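Local coordinates for Asp/Glu-specific dipeptidyl-peptidase (Flavobacterium psychrophilum, PDB 5JXF), which removes dipeptides from the N-terminus of oligopeptides as a serine peptidase of family S46, with strict specificity for aspartate or glutamate at the P1 position, at residues F179-K188 / L200-D208. Sequence-based numbering, arbitrary orientation.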
loop_
_atom_site.group_PDB
_atom_site.type_symbol
_atom_site.label_atom_id
_atom_site.label_comp_id
_atom_site.label_asym_id
_atom_site.label_seq_id
_atom_site.Cartn_x
_atom_site.Cartn_y
_atom_site.Cartn_z
ATOM N N PHE A 179 39.532 11.979 -35.520
ATOM C CA PHE A 179 39.054 13.229 -34.927
ATOM C C PHE A 179 40.076 13.810 -33.951
ATOM O O PHE A 179 40.760 13.075 -33.230
ATOM C CB PHE A 179 37.717 13.015 -34.231
ATOM C CG PHE A 179 36.889 14.254 -34.130
ATOM C CD1 PHE A 179 36.954 15.056 -32.999
ATOM C CD2 PHE A 179 36.058 14.624 -35.173
ATOM C CE1 PHE A 179 36.188 16.207 -32.896
ATOM C CE2 PHE A 179 35.284 15.768 -35.083
ATOM C CZ PHE A 179 35.350 16.566 -33.940
ATOM N N ALA A 180 40.216 15.131 -33.976
ATOM C CA ALA A 180 41.244 15.788 -33.182
ATOM C C ALA A 180 40.882 15.817 -31.694
ATOM O O ALA A 180 39.779 16.192 -31.299
ATOM C CB ALA A 180 41.502 17.198 -33.703
ATOM N N LYS A 181 41.853 15.410 -30.885
ATOM C CA LYS A 181 41.730 15.338 -29.442
ATOM C C LYS A 181 43.117 15.598 -28.876
ATOM O O LYS A 181 44.103 15.549 -29.613
ATOM C CB LYS A 181 41.199 13.962 -29.014
ATOM C CG LYS A 181 42.138 12.805 -29.390
ATOM C CD LYS A 181 41.580 11.438 -28.969
ATOM C CE LYS A 181 42.634 10.343 -29.160
ATOM N NZ LYS A 181 43.798 10.547 -28.235
ATOM N N GLU A 182 43.209 15.887 -27.587
ATOM C CA GLU A 182 44.506 15.904 -26.928
ATOM C C GLU A 182 44.979 14.469 -26.699
ATOM O O GLU A 182 44.199 13.524 -26.843
ATOM C CB GLU A 182 44.436 16.686 -25.601
ATOM C CG GLU A 182 43.949 18.119 -25.755
ATOM C CD GLU A 182 44.956 19.028 -26.462
ATOM O OE1 GLU A 182 46.155 18.680 -26.505
ATOM O OE2 GLU A 182 44.544 20.096 -26.966
ATOM N N ALA A 183 46.246 14.306 -26.327
ATOM C CA ALA A 183 46.835 12.978 -26.135
ATOM C C ALA A 183 46.200 12.183 -24.993
ATOM O O ALA A 183 46.238 10.957 -24.989
ATOM C CB ALA A 183 48.311 13.103 -25.881
ATOM N N TRP A 184 45.653 12.880 -24.009
ATOM C CA TRP A 184 45.184 12.214 -22.807
ATOM C C TRP A 184 43.698 11.900 -22.937
ATOM O O TRP A 184 43.090 11.259 -22.071
ATOM C CB TRP A 184 45.485 13.074 -21.566
ATOM C CG TRP A 184 44.872 14.440 -21.566
ATOM C CD1 TRP A 184 43.633 14.783 -21.077
ATOM C CD2 TRP A 184 45.466 15.660 -22.045
ATOM N NE1 TRP A 184 43.420 16.127 -21.242
ATOM C CE2 TRP A 184 44.525 16.693 -21.825
ATOM C CE3 TRP A 184 46.694 15.978 -22.635
ATOM C CZ2 TRP A 184 44.775 18.024 -22.177
ATOM C CZ3 TRP A 184 46.947 17.305 -22.989
ATOM C CH2 TRP A 184 45.991 18.312 -22.755
ATOM N N GLN A 185 43.135 12.326 -24.057
ATOM C CA GLN A 185 41.725 12.199 -24.296
ATOM C C GLN A 185 41.404 11.041 -25.215
ATOM O O GLN A 185 42.291 10.489 -25.875
ATOM C CB GLN A 185 41.171 13.496 -24.883
ATOM C CG GLN A 185 41.354 14.692 -23.951
ATOM C CD GLN A 185 41.040 16.018 -24.626
ATOM O OE1 GLN A 185 41.002 16.128 -25.869
ATOM N NE2 GLN A 185 40.822 17.038 -23.815
ATOM N N GLU A 186 40.120 10.713 -25.268
ATOM C CA GLU A 186 39.596 9.598 -26.058
ATOM C C GLU A 186 38.335 9.996 -26.814
ATOM O O GLU A 186 37.506 10.764 -26.314
ATOM C CB GLU A 186 39.286 8.395 -25.168
ATOM C CG GLU A 186 40.504 7.664 -24.659
ATOM C CD GLU A 186 40.162 6.708 -23.535
ATOM O OE1 GLU A 186 39.263 5.845 -23.738
ATOM O OE2 GLU A 186 40.788 6.836 -22.451
ATOM N N ASN A 187 38.199 9.460 -28.021
ATOM C CA ASN A 187 37.002 9.641 -28.811
ATOM C C ASN A 187 36.087 8.435 -28.696
ATOM O O ASN A 187 36.564 7.314 -28.527
ATOM C CB ASN A 187 37.378 9.892 -30.259
ATOM C CG ASN A 187 38.104 11.190 -30.418
ATOM O OD1 ASN A 187 37.970 12.073 -29.563
ATOM N ND2 ASN A 187 38.894 11.323 -31.489
ATOM N N LYS A 188 34.781 8.691 -28.767
ATOM C CA LYS A 188 33.740 7.660 -28.729
ATOM C C LYS A 188 32.579 8.116 -29.593
ATOM O O LYS A 188 31.989 9.151 -29.315
ATOM C CB LYS A 188 33.254 7.404 -27.293
ATOM C CG LYS A 188 32.079 6.430 -27.195
ATOM C CD LYS A 188 32.424 5.093 -27.843
ATOM C CE LYS A 188 31.371 4.030 -27.559
ATOM N NZ LYS A 188 31.788 2.725 -28.146
ATOM N N LEU A 200 30.116 12.209 -32.230
ATOM C CA LEU A 200 31.358 11.863 -31.545
ATOM C C LEU A 200 31.588 12.712 -30.315
ATOM O O LEU A 200 31.476 13.935 -30.349
ATOM C CB LEU A 200 32.566 12.006 -32.491
ATOM C CG LEU A 200 33.962 11.757 -31.892
ATOM C CD1 LEU A 200 34.910 11.228 -32.965
ATOM C CD2 LEU A 200 34.566 12.995 -31.237
ATOM N N PHE A 201 31.980 12.034 -29.243
ATOM C CA PHE A 201 32.274 12.657 -27.971
ATOM C C PHE A 201 33.760 12.559 -27.687
ATOM O O PHE A 201 34.317 11.463 -27.590
ATOM C CB PHE A 201 31.473 11.985 -26.837
ATOM C CG PHE A 201 29.993 12.223 -26.916
ATOM C CD1 PHE A 201 29.223 11.583 -27.879
ATOM C CD2 PHE A 201 29.365 13.063 -26.009
ATOM C CE1 PHE A 201 27.850 11.790 -27.949
ATOM C CE2 PHE A 201 27.998 13.281 -26.075
ATOM C CZ PHE A 201 27.236 12.641 -27.044
ATOM N N VAL A 202 34.399 13.716 -27.580
ATOM C CA VAL A 202 35.743 13.792 -27.052
ATOM C C VAL A 202 35.621 13.750 -25.538
ATOM O O VAL A 202 34.807 14.466 -24.956
ATOM C CB VAL A 202 36.475 15.080 -27.467
ATOM C CG1 VAL A 202 37.834 15.120 -26.801
ATOM C CG2 VAL A 202 36.605 15.170 -28.989
ATOM N N THR A 203 36.435 12.920 -24.902
ATOM C CA THR A 203 36.281 12.674 -23.486
ATOM C C THR A 203 37.608 12.517 -22.799
ATOM O O THR A 203 38.650 12.250 -23.447
ATOM C CB THR A 203 35.464 11.385 -23.210
ATOM O OG1 THR A 203 36.267 10.243 -23.539
ATOM C CG2 THR A 203 34.168 11.360 -24.029
ATOM N N GLU A 204 37.567 12.702 -21.488
ATOM C CA GLU A 204 38.685 12.405 -20.605
ATOM C C GLU A 204 38.260 11.309 -19.628
ATOM O O GLU A 204 37.335 11.493 -18.838
ATOM C CB GLU A 204 39.141 13.653 -19.840
ATOM C CG GLU A 204 39.528 14.827 -20.727
ATOM C CD GLU A 204 40.206 15.953 -19.942
ATOM O OE1 GLU A 204 40.065 15.983 -18.687
ATOM O OE2 GLU A 204 40.878 16.802 -20.584
ATOM N N VAL A 205 38.951 10.177 -19.682
ATOM C CA VAL A 205 38.616 9.047 -18.829
ATOM C C VAL A 205 39.548 8.935 -17.649
ATOM O O VAL A 205 40.702 8.539 -17.798
ATOM C CB VAL A 205 38.661 7.742 -19.620
ATOM C CG1 VAL A 205 38.121 6.582 -18.763
ATOM C CG2 VAL A 205 37.859 7.894 -20.895
ATOM N N PHE A 206 39.074 9.292 -16.466
ATOM C CA PHE A 206 39.920 9.122 -15.293
ATOM C C PHE A 206 39.792 7.682 -14.768
ATOM O O PHE A 206 38.721 7.082 -14.853
ATOM C CB PHE A 206 39.563 10.172 -14.224
ATOM C CG PHE A 206 39.928 11.583 -14.638
ATOM C CD1 PHE A 206 39.125 12.280 -15.539
ATOM C CD2 PHE A 206 41.099 12.185 -14.172
ATOM C CE1 PHE A 206 39.459 13.549 -15.934
ATOM C CE2 PHE A 206 41.449 13.455 -14.585
ATOM C CZ PHE A 206 40.632 14.142 -15.474
ATOM N N LYS A 207 40.886 7.127 -14.250
ATOM C CA LYS A 207 40.947 5.697 -13.959
ATOM C C LYS A 207 41.394 5.412 -12.535
ATOM O O LYS A 207 41.574 4.258 -12.142
ATOM C CB LYS A 207 41.880 4.995 -14.966
ATOM C CG LYS A 207 41.287 4.920 -16.380
ATOM C CD LYS A 207 42.293 4.383 -17.418
ATOM C CE LYS A 207 42.159 5.088 -18.783
ATOM N NZ LYS A 207 42.740 6.482 -18.815
ATOM N N ASP A 208 41.577 6.472 -11.763
ATOM C CA ASP A 208 41.930 6.338 -10.361
ATOM C C ASP A 208 40.871 7.062 -9.526
ATOM O O ASP A 208 41.072 8.208 -9.122
ATOM C CB ASP A 208 43.343 6.899 -10.099
ATOM C CG ASP A 208 43.765 6.784 -8.642
ATOM O OD1 ASP A 208 43.008 6.205 -7.827
ATOM O OD2 ASP A 208 44.871 7.257 -8.312
HETATM O O HOH W 1 40.898 9.726 -21.378
#
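F179 lays one face of its ring over L200, whose CD2 stands 4.0 Å from the ring centroid in a CH-pi contact, while L200 CD1 packs 3.6 Å from F179 CB. F179 is the first residue after helix 162-178, on the segment that leads into a beta hairpin of strands 186-192 and 197-214, whose second strand also pairs with strand 138-146. E186 with T203 and K188 with F201 are antiparallel hydrogen-bonded pairs; N187 with V202 between them is a non-hydrogen-bonded pair. E186 O takes two donors, T203 N and T203 OG1; with OG1 set between the backbone N and the carbonyl carbon (chi1 72°), the hydroxyl reaches that oxygen at 3.1 Å from above the carbonyl plane. On the face shared with V202, the N187 amide sends ND2 back to F179 O and to T176 O, tying the lead-in loop to the strand. N187 OD1 lies 3.4 Å from V202 CG2, buried without a polar partner in the model. Ahead of E186, a type I turn from E182 to Q185 brings W184 and Q185 to the carboxylate of E204. The Q185 amide is gripped at both ends: its OE1 accepts E182 N at 2.8 Å, from above the carbonyl plane, its NE2 donates to E204, and the two bonds together fix the amide's rotation. One water joins W184 O, E186 OE2 and V205 N, donating to the two oxygens and accepting from the amide. E204 OE2 has two donors: Q185 NE2 meets its anti lone pair in a nearly straight bond (175°), and W184 NE1 comes from above the carboxylate plane at 2.7 Å.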